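Local coordinates for tRNA (adenine(58)-N(1))-methyltransferase catalytic subunit TRM61 C-terminal domain-containing protein (Thermoplasma acidophilum, PDB 1YB2), which probably transfers a methyl group from S-adenosyl-L-methionine to an adenine of RNA, perhaps position N1 of adenine 58 in tRNA, at residues I114-V119 and S126-A131; T137-E142 and A172-D177; K150-L155 and G162-S167. One frame throughout, in Å; residues are numbered along the deposited sequence.

Contact 1. Residues I114-V119 and S126-A131; sequences ILEVGV and SYILYA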
ATOM      1  N   ILE A 114      -6.822  14.548  -1.053  1.00 27.43           N
ATOM      2  CA  ILE A 114      -6.074  13.905  -2.124  1.00 27.11           C
ATOM      3  C   ILE A 114      -6.642  14.279  -3.480  1.00 26.25           C
ATOM      4  O   ILE A 114      -7.871  14.332  -3.672  1.00 26.17           O
ATOM      5  CB  ILE A 114      -6.066  12.359  -1.918  1.00 27.10           C
ATOM      6  CG1 ILE A 114      -5.388  12.046  -0.566  1.00 28.23           C
ATOM      7  CG2 ILE A 114      -5.393  11.628  -3.118  1.00 24.30           C
ATOM      8  CD1 ILE A 114      -5.337  10.572  -0.221  1.00 30.01           C
ATOM      9  N   LEU A 115      -5.739  14.556  -4.411  1.00 24.83           N
ATOM     10  CA  LEU A 115      -6.095  14.832  -5.793  1.00 24.52           C
ATOM     11  C   LEU A 115      -5.671  13.633  -6.639  1.00 24.68           C
ATOM     12  O   LEU A 115      -4.513  13.214  -6.592  1.00 24.14           O
ATOM     13  CB  LEU A 115      -5.385  16.107  -6.293  1.00 24.53           C
ATOM     14  CG  LEU A 115      -5.646  16.466  -7.765  1.00 25.14           C
ATOM     15  CD1 LEU A 115      -7.123  16.796  -7.954  1.00 22.51           C
ATOM     16  CD2 LEU A 115      -4.782  17.645  -8.199  1.00 24.08           C
ATOM     17  N   GLU A 116      -6.613  13.071  -7.393  1.00 24.49           N
ATOM     18  CA  GLU A 116      -6.317  11.992  -8.312  1.00 25.48           C
ATOM     19  C   GLU A 116      -6.604  12.453  -9.744  1.00 25.65           C
ATOM     20  O   GLU A 116      -7.750  12.762 -10.095  1.00 25.60           O
ATOM     21  CB  GLU A 116      -7.147  10.754  -7.931  1.00 25.26           C
ATOM     22  CG  GLU A 116      -6.954   9.554  -8.806  1.00 26.54           C
ATOM     23  CD  GLU A 116      -7.802   8.353  -8.361  1.00 28.19           C
ATOM     24  OE1 GLU A 116      -8.796   8.541  -7.619  1.00 31.24           O
ATOM     25  OE2 GLU A 116      -7.482   7.215  -8.775  1.00 32.66           O
ATOM     26  N   VAL A 117      -5.553  12.492 -10.560  1.00 25.50           N
ATOM     27  CA  VAL A 117      -5.619  12.928 -11.947  1.00 26.65           C
ATOM     28  C   VAL A 117      -5.547  11.681 -12.835  1.00 27.53           C
ATOM     29  O   VAL A 117      -4.500  11.019 -12.921  1.00 27.44           O
ATOM     30  CB  VAL A 117      -4.487  13.935 -12.268  1.00 26.32           C
ATOM     31  CG1 VAL A 117      -4.619  14.479 -13.666  1.00 27.74           C
ATOM     32  CG2 VAL A 117      -4.491  15.088 -11.242  1.00 27.67           C
ATOM     33  N   GLY A 118      -6.675  11.345 -13.454  1.00 27.76           N
ATOM     34  CA  GLY A 118      -6.820  10.094 -14.201  1.00 28.70           C
ATOM     35  C   GLY A 118      -7.352   9.025 -13.272  1.00 29.71           C
ATOM     36  O   GLY A 118      -6.711   8.675 -12.284  1.00 29.94           O
ATOM     37  N   VAL A 119      -8.530   8.509 -13.580  1.00 30.15           N
ATOM     38  CA  VAL A 119      -9.210   7.606 -12.671  1.00 30.97           C
ATOM     39  C   VAL A 119      -9.018   6.102 -12.980  1.00 31.83           C
ATOM     40  O   VAL A 119      -9.051   5.283 -12.065  1.00 32.29           O
ATOM     41  CB  VAL A 119     -10.722   7.978 -12.548  1.00 30.38           C
ATOM     42  CG1 VAL A 119     -11.488   7.545 -13.775  1.00 29.43           C
ATOM     43  CG2 VAL A 119     -11.322   7.399 -11.274  1.00 31.87           C
ATOM     44  N   SER A 126     -10.540   3.347  -4.956  1.00 24.10           N
ATOM     45  CA  SER A 126     -11.062   2.454  -3.936  1.00 23.61           C
ATOM     46  C   SER A 126     -10.083   2.310  -2.765  1.00 23.27           C
ATOM     47  O   SER A 126     -10.486   2.472  -1.614  1.00 22.51           O
ATOM     48  CB  SER A 126     -11.473   1.115  -4.545  1.00 23.73           C
ATOM     49  OG  SER A 126     -11.522   0.111  -3.544  1.00 24.50           O
ATOM     50  N   TYR A 127      -8.805   2.047  -3.053  1.00 23.21           N
ATOM     51  CA  TYR A 127      -7.792   2.050  -2.007  1.00 24.46           C
ATOM     52  C   TYR A 127      -7.712   3.365  -1.228  1.00 24.05           C
ATOM     53  O   TYR A 127      -7.503   3.351  -0.010  1.00 24.41           O
ATOM     54  CB  TYR A 127      -6.405   1.731  -2.579  1.00 26.19           C
ATOM     55  CG  TYR A 127      -6.214   0.281  -2.876  1.00 27.52           C
ATOM     56  CD1 TYR A 127      -6.289  -0.184  -4.190  1.00 30.47           C
ATOM     57  CD2 TYR A 127      -5.958  -0.639  -1.845  1.00 29.89           C
ATOM     58  CE1 TYR A 127      -6.103  -1.532  -4.482  1.00 30.72           C
ATOM     59  CE2 TYR A 127      -5.778  -2.007  -2.132  1.00 31.95           C
ATOM     60  CZ  TYR A 127      -5.854  -2.431  -3.451  1.00 30.30           C
ATOM     61  OH  TYR A 127      -5.667  -3.762  -3.778  1.00 32.99           O
ATOM     62  N   ILE A 128      -7.844   4.487  -1.932  1.00 23.26           N
ATOM     63  CA  ILE A 128      -7.789   5.808  -1.295  1.00 23.42           C
ATOM     64  C   ILE A 128      -8.953   5.949  -0.312  1.00 23.60           C
ATOM     65  O   ILE A 128      -8.752   6.314   0.856  1.00 23.40           O
ATOM     66  CB  ILE A 128      -7.802   6.948  -2.352  1.00 23.67           C
ATOM     67  CG1 ILE A 128      -6.484   6.949  -3.161  1.00 24.52           C
ATOM     68  CG2 ILE A 128      -8.043   8.312  -1.701  1.00 24.12           C
ATOM     69  CD1 ILE A 128      -6.564   7.759  -4.473  1.00 23.91           C
ATOM     70  N   LEU A 129     -10.166   5.640  -0.771  1.00 23.15           N
ATOM     71  CA  LEU A 129     -11.341   5.786   0.098  1.00 23.78           C
ATOM     72  C   LEU A 129     -11.307   4.861   1.311  1.00 24.48           C
ATOM     73  O   LEU A 129     -11.727   5.250   2.404  1.00 23.88           O
ATOM     74  CB  LEU A 129     -12.644   5.591  -0.678  1.00 23.31           C
ATOM     75  CG  LEU A 129     -13.040   6.656  -1.706  1.00 23.21           C
ATOM     76  CD1 LEU A 129     -14.467   6.395  -2.205  1.00 23.44           C
ATOM     77  CD2 LEU A 129     -12.940   8.069  -1.161  1.00 23.25           C
ATOM     78  N   TYR A 130     -10.803   3.641   1.122  1.00 25.33           N
ATOM     79  CA  TYR A 130     -10.673   2.702   2.234  1.00 26.51           C
ATOM     80  C   TYR A 130      -9.717   3.259   3.294  1.00 26.54           C
ATOM     81  O   TYR A 130     -10.002   3.196   4.488  1.00 27.48           O
ATOM     82  CB  TYR A 130     -10.194   1.339   1.724  1.00 27.54           C
ATOM     83  CG  TYR A 130     -10.452   0.168   2.667  1.00 28.94           C
ATOM     84  CD1 TYR A 130     -11.729  -0.368   2.817  1.00 30.25           C
ATOM     85  CD2 TYR A 130      -9.402  -0.415   3.386  1.00 29.52           C
ATOM     86  CE1 TYR A 130     -11.955  -1.463   3.666  1.00 32.29           C
ATOM     87  CE2 TYR A 130      -9.619  -1.507   4.236  1.00 31.28           C
ATOM     88  CZ  TYR A 130     -10.886  -2.022   4.364  1.00 31.27           C
ATOM     89  OH  TYR A 130     -11.093  -3.090   5.203  1.00 33.93           O
ATOM     90  N   ALA A 131      -8.598   3.813   2.849  1.00 26.51           N
ATOM     91  CA  ALA A 131      -7.587   4.391   3.742  1.00 27.15           C
ATOM     92  C   ALA A 131      -8.073   5.659   4.458  1.00 27.84           C
ATOM     93  O   ALA A 131      -7.792   5.852   5.653  1.00 27.77           O
ATOM     94  CB  ALA A 131      -6.292   4.659   2.975  1.00 26.84           C
TER

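Contact 2. Residues T137-E142 and A172-D177; sequences TLTVVE and ADFISD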
ATOM      1  N   THR A 137     -10.867  13.903   1.994  1.00 27.07           N
ATOM      2  CA  THR A 137     -11.608  14.025   0.747  1.00 26.56           C
ATOM      3  C   THR A 137     -10.773  13.514  -0.414  1.00 25.51           C
ATOM      4  O   THR A 137      -9.534  13.527  -0.371  1.00 25.82           O
ATOM      5  CB  THR A 137     -11.998  15.513   0.439  1.00 26.38           C
ATOM      6  OG1 THR A 137     -10.809  16.308   0.359  1.00 28.52           O
ATOM      7  CG2 THR A 137     -12.948  16.116   1.503  1.00 27.13           C
ATOM      8  N   LEU A 138     -11.467  13.066  -1.454  1.00 24.87           N
ATOM      9  CA  LEU A 138     -10.842  12.692  -2.709  1.00 24.02           C
ATOM     10  C   LEU A 138     -11.453  13.539  -3.817  1.00 24.45           C
ATOM     11  O   LEU A 138     -12.689  13.657  -3.926  1.00 23.76           O
ATOM     12  CB  LEU A 138     -11.039  11.192  -3.001  1.00 24.03           C
ATOM     13  CG  LEU A 138     -10.693  10.688  -4.401  1.00 22.30           C
ATOM     14  CD1 LEU A 138      -9.187  10.862  -4.722  1.00 20.59           C
ATOM     15  CD2 LEU A 138     -11.088   9.207  -4.536  1.00 23.80           C
ATOM     16  N   THR A 139     -10.575  14.134  -4.618  1.00 24.32           N
ATOM     17  CA  THR A 139     -10.955  14.870  -5.810  1.00 25.12           C
ATOM     18  C   THR A 139     -10.410  14.183  -7.049  1.00 24.96           C
ATOM     19  O   THR A 139      -9.200  13.979  -7.192  1.00 25.89           O
ATOM     20  CB  THR A 139     -10.490  16.349  -5.723  1.00 25.57           C
ATOM     21  OG1 THR A 139     -11.033  16.930  -4.523  1.00 27.38           O
ATOM     22  CG2 THR A 139     -10.983  17.177  -6.961  1.00 25.28           C
ATOM     23  N   VAL A 140     -11.309  13.825  -7.951  1.00 25.20           N
ATOM     24  CA  VAL A 140     -10.942  13.072  -9.149  1.00 24.98           C
ATOM     25  C   VAL A 140     -11.140  13.964 -10.364  1.00 25.29           C
ATOM     26  O   VAL A 140     -12.238  14.494 -10.591  1.00 25.09           O
ATOM     27  CB  VAL A 140     -11.799  11.788  -9.285  1.00 25.11           C
ATOM     28  CG1 VAL A 140     -11.469  11.042 -10.570  1.00 25.02           C
ATOM     29  CG2 VAL A 140     -11.592  10.881  -8.071  1.00 24.61           C
ATOM     30  N   VAL A 141     -10.060  14.161 -11.115  1.00 24.89           N
ATOM     31  CA  VAL A 141     -10.072  14.920 -12.362  1.00 24.90           C
ATOM     32  C   VAL A 141      -9.885  13.909 -13.483  1.00 25.90           C
ATOM     33  O   VAL A 141      -8.846  13.231 -13.542  1.00 25.97           O
ATOM     34  CB  VAL A 141      -8.910  15.967 -12.415  1.00 24.80           C
ATOM     35  CG1 VAL A 141      -8.945  16.787 -13.725  1.00 24.03           C
ATOM     36  CG2 VAL A 141      -8.946  16.888 -11.208  1.00 24.29           C
ATOM     37  N   GLU A 142     -10.896  13.775 -14.339  1.00 26.53           N
ATOM     38  CA  GLU A 142     -10.888  12.785 -15.426  1.00 28.23           C
ATOM     39  C   GLU A 142     -11.451  13.377 -16.721  1.00 29.55           C
ATOM     40  O   GLU A 142     -12.585  13.847 -16.750  1.00 29.52           O
ATOM     41  CB  GLU A 142     -11.664  11.520 -15.022  1.00 27.73           C
ATOM     42  CG  GLU A 142     -11.917  10.491 -16.139  1.00 29.12           C
ATOM     43  CD  GLU A 142     -10.639   9.989 -16.832  1.00 30.93           C
ATOM     44  OE1 GLU A 142      -9.653   9.681 -16.140  1.00 29.87           O
ATOM     45  OE2 GLU A 142     -10.633   9.887 -18.081  1.00 32.30           O
ATOM     46  N   ALA A 172      -5.199  20.384 -17.470  1.00 37.51           N
ATOM     47  CA  ALA A 172      -4.789  21.726 -17.926  1.00 38.55           C
ATOM     48  C   ALA A 172      -5.854  22.787 -17.627  1.00 39.03           C
ATOM     49  O   ALA A 172      -5.534  23.906 -17.208  1.00 39.56           O
ATOM     50  CB  ALA A 172      -4.467  21.707 -19.420  1.00 38.60           C
ATOM     51  N   ASP A 173      -7.115  22.414 -17.836  1.00 39.28           N
ATOM     52  CA  ASP A 173      -8.253  23.313 -17.652  1.00 39.53           C
ATOM     53  C   ASP A 173      -8.783  23.311 -16.225  1.00 39.41           C
ATOM     54  O   ASP A 173      -9.549  24.195 -15.852  1.00 39.32           O
ATOM     55  CB  ASP A 173      -9.374  22.939 -18.617  1.00 39.69           C
ATOM     56  CG  ASP A 173      -8.900  22.885 -20.054  1.00 40.68           C
ATOM     57  OD1 ASP A 173      -8.167  23.813 -20.472  1.00 42.12           O
ATOM     58  OD2 ASP A 173      -9.257  21.916 -20.759  1.00 41.78           O
ATOM     59  N   PHE A 174      -8.370  22.322 -15.433  1.00 38.72           N
ATOM     60  CA  PHE A 174      -8.902  22.151 -14.092  1.00 38.62           C
ATOM     61  C   PHE A 174      -8.519  23.312 -13.199  1.00 38.76           C
ATOM     62  O   PHE A 174      -7.361  23.682 -13.113  1.00 39.04           O
ATOM     63  CB  PHE A 174      -8.427  20.818 -13.473  1.00 37.66           C
ATOM     64  CG  PHE A 174      -8.870  20.617 -12.051  1.00 36.50           C
ATOM     65  CD1 PHE A 174     -10.226  20.530 -11.733  1.00 35.02           C
ATOM     66  CD2 PHE A 174      -7.930  20.514 -11.027  1.00 34.27           C
ATOM     67  CE1 PHE A 174     -10.634  20.349 -10.416  1.00 34.49           C
ATOM     68  CE2 PHE A 174      -8.326  20.328  -9.711  1.00 33.15           C
ATOM     69  CZ  PHE A 174      -9.679  20.242  -9.403  1.00 34.45           C
ATOM     70  N   ILE A 175      -9.503  23.881 -12.528  1.00 39.43           N
ATOM     71  CA  ILE A 175      -9.257  24.999 -11.634  1.00 40.54           C
ATOM     72  C   ILE A 175      -9.647  24.597 -10.225  1.00 40.98           C
ATOM     73  O   ILE A 175     -10.774  24.171  -9.972  1.00 40.90           O
ATOM     74  CB  ILE A 175     -10.058  26.285 -12.049  1.00 40.51           C
ATOM     75  CG1 ILE A 175      -9.797  26.667 -13.515  1.00 41.21           C
ATOM     76  CG2 ILE A 175      -9.752  27.455 -11.099  1.00 40.83           C
ATOM     77  CD1 ILE A 175      -8.315  26.809 -13.905  1.00 42.34           C
ATOM     78  N   SER A 176      -8.710  24.735  -9.304  1.00 41.70           N
ATOM     79  CA  SER A 176      -9.009  24.457  -7.923  1.00 42.74           C
ATOM     80  C   SER A 176      -8.452  25.557  -7.060  1.00 43.32           C
ATOM     81  O   SER A 176      -7.340  26.045  -7.296  1.00 44.03           O
ATOM     82  CB  SER A 176      -8.409  23.120  -7.495  1.00 42.47           C
ATOM     83  OG  SER A 176      -8.711  22.873  -6.137  1.00 43.36           O
ATOM     84  N   ASP A 177      -9.223  25.926  -6.047  1.00 43.92           N
ATOM     85  CA  ASP A 177      -8.766  26.897  -5.057  1.00 44.71           C
ATOM     86  C   ASP A 177      -7.985  26.178  -3.945  1.00 44.25           C
ATOM     87  O   ASP A 177      -7.207  26.802  -3.215  1.00 44.72           O
ATOM     88  CB  ASP A 177      -9.957  27.663  -4.468  1.00 44.94           C
ATOM     89  CG  ASP A 177     -11.223  27.532  -5.318  1.00 47.21           C
ATOM     90  OD1 ASP A 177     -11.649  28.548  -5.916  1.00 49.11           O
ATOM     91  OD2 ASP A 177     -11.788  26.408  -5.393  1.00 49.75           O
TER

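Contact 3. Residues K150-L155 and G162-S167; sequences KAMDNL and GNVRTS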
ATOM      1  N   LYS A 150     -18.312   5.372 -15.168  1.00 30.55           N
ATOM      2  CA  LYS A 150     -18.068   3.962 -14.866  1.00 30.44           C
ATOM      3  C   LYS A 150     -17.354   3.768 -13.522  1.00 29.51           C
ATOM      4  O   LYS A 150     -17.762   2.932 -12.706  1.00 28.68           O
ATOM      5  CB  LYS A 150     -17.239   3.301 -15.975  1.00 31.21           C
ATOM      6  CG  LYS A 150     -18.006   2.984 -17.267  1.00 34.25           C
ATOM      7  CD  LYS A 150     -17.397   1.756 -17.992  1.00 39.22           C
ATOM      8  CE  LYS A 150     -16.159   2.098 -18.844  1.00 40.79           C
ATOM      9  NZ  LYS A 150     -14.869   2.011 -18.082  1.00 44.96           N
ATOM     10  N   ALA A 151     -16.305   4.555 -13.298  1.00 28.25           N
ATOM     11  CA  ALA A 151     -15.512   4.455 -12.079  1.00 27.48           C
ATOM     12  C   ALA A 151     -16.347   4.823 -10.870  1.00 27.01           C
ATOM     13  O   ALA A 151     -16.320   4.127  -9.863  1.00 26.77           O
ATOM     14  CB  ALA A 151     -14.287   5.337 -12.163  1.00 26.99           C
HETATM   15  N   MSE A 152     -17.089   5.918 -10.974  1.00 27.05           N
HETATM   16  CA  MSE A 152     -17.875   6.398  -9.842  1.00 27.53           C
HETATM   17  C   MSE A 152     -19.025   5.442  -9.530  1.00 27.25           C
HETATM   18  O   MSE A 152     -19.323   5.209  -8.368  1.00 26.76           O
HETATM   19  CB  MSE A 152     -18.379   7.821 -10.077  1.00 27.94           C
HETATM   20  CG  MSE A 152     -17.285   8.883 -10.149  1.00 29.46           C
HETATM   21 SE   MSE A 152     -16.119   8.951  -8.553  1.00 41.55          SE
HETATM   22  CE  MSE A 152     -14.421   8.321  -9.320  1.00 30.53           C
ATOM     23  N   ASP A 153     -19.658   4.900 -10.572  1.00 27.40           N
ATOM     24  CA  ASP A 153     -20.700   3.881 -10.413  1.00 27.68           C
ATOM     25  C   ASP A 153     -20.148   2.658  -9.661  1.00 26.86           C
ATOM     26  O   ASP A 153     -20.769   2.168  -8.722  1.00 27.08           O
ATOM     27  CB  ASP A 153     -21.256   3.446 -11.778  1.00 28.32           C
ATOM     28  CG  ASP A 153     -22.169   4.494 -12.429  1.00 31.31           C
ATOM     29  OD1 ASP A 153     -22.452   5.560 -11.836  1.00 35.32           O
ATOM     30  OD2 ASP A 153     -22.612   4.246 -13.572  1.00 33.23           O
ATOM     31  N   ASN A 154     -18.981   2.178 -10.081  1.00 26.23           N
ATOM     32  CA  ASN A 154     -18.303   1.058  -9.419  1.00 25.91           C
ATOM     33  C   ASN A 154     -17.981   1.349  -7.960  1.00 25.32           C
ATOM     34  O   ASN A 154     -18.237   0.521  -7.087  1.00 25.00           O
ATOM     35  CB  ASN A 154     -17.021   0.662 -10.182  1.00 25.71           C
ATOM     36  CG  ASN A 154     -17.322  -0.139 -11.435  1.00 28.57           C
ATOM     37  OD1 ASN A 154     -18.305  -0.873 -11.485  1.00 31.81           O
ATOM     38  ND2 ASN A 154     -16.480  -0.011 -12.445  1.00 29.63           N
ATOM     39  N   LEU A 155     -17.420   2.525  -7.699  1.00 24.58           N
ATOM     40  CA  LEU A 155     -17.076   2.913  -6.338  1.00 25.24           C
ATOM     41  C   LEU A 155     -18.308   2.995  -5.450  1.00 24.99           C
ATOM     42  O   LEU A 155     -18.270   2.570  -4.305  1.00 25.12           O
ATOM     43  CB  LEU A 155     -16.386   4.288  -6.301  1.00 24.55           C
ATOM     44  CG  LEU A 155     -14.904   4.559  -6.461  1.00 25.98           C
ATOM     45  CD1 LEU A 155     -14.732   6.053  -6.243  1.00 24.62           C
ATOM     46  CD2 LEU A 155     -14.037   3.750  -5.453  1.00 23.40           C
ATOM     47  N   GLY A 162     -19.655  10.328  -0.430  1.00 24.94           N
ATOM     48  CA  GLY A 162     -19.990  11.669   0.018  1.00 24.94           C
ATOM     49  C   GLY A 162     -18.785  12.577   0.187  1.00 24.55           C
ATOM     50  O   GLY A 162     -18.931  13.791   0.147  1.00 24.30           O
ATOM     51  N   ASN A 163     -17.601  11.988   0.382  1.00 24.49           N
ATOM     52  CA  ASN A 163     -16.340  12.740   0.442  1.00 24.29           C
ATOM     53  C   ASN A 163     -15.545  12.733  -0.862  1.00 24.35           C
ATOM     54  O   ASN A 163     -14.335  12.990  -0.868  1.00 23.90           O
ATOM     55  CB  ASN A 163     -15.475  12.297   1.643  1.00 24.48           C
ATOM     56  CG  ASN A 163     -14.939  10.840   1.520  1.00 24.71           C
ATOM     57  OD1 ASN A 163     -13.899  10.514   2.091  1.00 26.91           O
ATOM     58  ND2 ASN A 163     -15.648   9.986   0.798  1.00 23.54           N
ATOM     59  N   VAL A 164     -16.228  12.439  -1.966  1.00 24.31           N
ATOM     60  CA  VAL A 164     -15.605  12.472  -3.292  1.00 23.87           C
ATOM     61  C   VAL A 164     -16.176  13.608  -4.139  1.00 24.13           C
ATOM     62  O   VAL A 164     -17.386  13.816  -4.189  1.00 23.53           O
ATOM     63  CB  VAL A 164     -15.740  11.118  -4.046  1.00 23.91           C
ATOM     64  CG1 VAL A 164     -15.034  11.177  -5.390  1.00 23.02           C
ATOM     65  CG2 VAL A 164     -15.164   9.968  -3.210  1.00 22.23           C
ATOM     66  N   ARG A 165     -15.277  14.340  -4.799  1.00 24.75           N
ATOM     67  CA  ARG A 165     -15.646  15.373  -5.763  1.00 25.61           C
ATOM     68  C   ARG A 165     -15.024  15.032  -7.114  1.00 24.78           C
ATOM     69  O   ARG A 165     -13.927  14.468  -7.173  1.00 24.62           O
ATOM     70  CB  ARG A 165     -15.199  16.751  -5.263  1.00 25.75           C
ATOM     71  CG  ARG A 165     -16.086  17.256  -4.113  1.00 26.81           C
ATOM     72  CD  ARG A 165     -15.700  18.670  -3.647  1.00 28.27           C
ATOM     73  NE  ARG A 165     -16.011  19.712  -4.640  1.00 31.86           N
ATOM     74  CZ  ARG A 165     -17.218  20.235  -4.857  1.00 33.80           C
ATOM     75  NH1 ARG A 165     -18.273  19.842  -4.157  1.00 35.04           N
ATOM     76  NH2 ARG A 165     -17.376  21.166  -5.790  1.00 34.51           N
ATOM     77  N   THR A 166     -15.740  15.321  -8.195  1.00 24.08           N
ATOM     78  CA  THR A 166     -15.227  15.012  -9.527  1.00 24.09           C
ATOM     79  C   THR A 166     -15.221  16.230 -10.436  1.00 24.37           C
ATOM     80  O   THR A 166     -16.103  17.098 -10.360  1.00 22.94           O
ATOM     81  CB  THR A 166     -16.036  13.899 -10.247  1.00 24.34           C
ATOM     82  OG1 THR A 166     -17.355  14.373 -10.506  1.00 23.40           O
ATOM     83  CG2 THR A 166     -16.082  12.600  -9.428  1.00 23.92           C
ATOM     84  N   SER A 167     -14.213  16.284 -11.295  1.00 24.40           N
ATOM     85  CA  SER A 167     -14.187  17.243 -12.385  1.00 25.27           C
ATOM     86  C   SER A 167     -13.955  16.491 -13.680  1.00 26.00           C
ATOM     87  O   SER A 167     -12.942  15.822 -13.846  1.00 24.90           O
ATOM     88  CB  SER A 167     -13.086  18.273 -12.187  1.00 25.20           C
ATOM     89  OG  SER A 167     -13.100  19.165 -13.280  1.00 26.49           O
TER

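Contact 1. Residues I114-V119 and S126-A131
Ile128 reaches down from its helix onto two strand side chains, Ile114 and Glu116, which lie two residues apart and so on the same face of the sheet. Its two branches divide the work. The branch methyl CG2 meets Ile114 CD1 at 3.8 Å, a purely apolar touch in which the two side chains lie slantwise to one another. The other arm ends in CD1, which lies over the face of the carboxylate, 3.9 Å from Glu116 OE1. With CG1 beside the backbone N (chi1 -68°), Ile128 spreads both arms along the strand, and beta-branching gives a single residue breadth enough to meet both partners. Strand 113-117 and helix 123-132 open a beta-alpha-beta unit that returns through strand 137-141, part of the Rossmann-like methyltransferase fold. Glu116 is buried, extended and anti at its first torsion (179°), which carries the carboxylate up off the sheet toward the helix. Its OE1 is hydrogen-bonded to Ser125 OG, so the acid end has a polar partner while its face takes a methyl. The Glu116 side chain is about 7 Å from that of Asp186, predicted to bind S-adenosyl-L-methionine, so the contact lies near the probable cofactor site. Ile184 of strand 180-185 touches both Ile114 and Ile128. The outer side of the helix is less buried: Tyr127 and Tyr130 are partly exposed and meet the second subunit, where both pack on Pro80 of that chain and the Tyr130 ring makes a cation-pi contact with its Arg109.

Contact 2. Residues T137-E142 and A172-D177
The parallel part of the methyltransferase sheet is covered here by a loop: residues 172-177, between strands 164-167 and 180-185, lay the ring of Phe174 against strand 137-141. Val141 meets that ring from directly above. Its CG2 methyl sits 3.6 Å from the ring centroid and only 3° off the ring normal, a centred CH-pi contact, with all six ring carbons at nearly equal distance. The second methyl, CG1, falls toward the root of the side chain and lies 4.1 Å from Phe174 CB. One valine thus covers both the ring and its stem, which suits a beta-branched residue on a strand. Farther along, Thr139 brings CG2 to within 4.1 Å of Phe174 CZ, approaching the ring obliquely. The ring gets there because CG of Phe174 is anti to its backbone N (chi1 176°), throwing the side chain from the loop toward the strand. In this Rossmann-like domain the strand is used on both sides: Val140 packs on Leu148 and Met152 of helix 145-156, while Thr139 and Val141, two residues apart, take the loop on the other face. Leu115 of the neighbouring strand 113-117 touches Thr139 and Val141, and Met200 also packs on Phe174, so the ring joins a wider apolar layer. The phenylalanine carbonyl O accepts a hydrogen bond from Lys196 NZ, a tie to helix 194-199. Immediately beyond Val141, Glu142 is predicted to bind S-adenosyl-L-methionine, as is Asp170, whose OD2 accepts a hydrogen bond from Ala172 N at the start of the loop.

Contact 3. Residues K150-L155 and G162-S167
Met152, present as selenomethionine with selenium in place of sulfur, rests its SE atom against two side chains of the strand. SE lies 3.8 Å from Thr166 CG2 and 4.0 Å from Val164 CG1, while CG of Met152 also reaches Thr166 CG2 at 4.0 Å. The Met152 chain is folded, not extended: a second torsion of -56° brings SE to the strand, and a further bend at the third (112°) turns CE aside toward Val119. The side chain runs past Thr166 in the opposing direction. Thr166 presents its methyl because CG2 stands beside the backbone N, anti to the carbonyl carbon. Both strand residues are beta-branched and face the helix, whereas Arg165 between them points away. Outward from this shell, Arg165 and Ser167 make backbone hydrogen bonds to Val140 in strand 137-141, setting the edge strand 164-167 in place. Leu129 of helix 123-132 packs on Val164. Helix 145-156 and its strands form a beta-alpha-beta unit at the sheet's margin. The two segments meet through apolar van der Waals contact and exclusion of water, with no directional bond to fix the spacing, and a flexible, unbranched methionine side chain can bend to meet both methyls.

In the fold
Contacts 1 and 2 are buried, whereas contact 3 lies at the surface, on the outermost strand of the same sheet. Neighbouring strands connect them: 113-117 pairs with 137-141 through bonds such as Glu116 N to Thr139 O, and 137-141 pairs with 164-167. Contacts 1 and 3 are helix-on-strand packings within successive beta-alpha-beta units, and meet where Val119 touches Ala151 and Met152. Contact 2 instead sets a loop on the strand face turned from helix 145-156, and contact 3 is nested within the chain loop that contact 2 closes. Their chemistry differs accordingly: an isoleucine laid on another isoleucine and on a buried carboxylate, an aromatic face under a methyl, and selenium against two methyls.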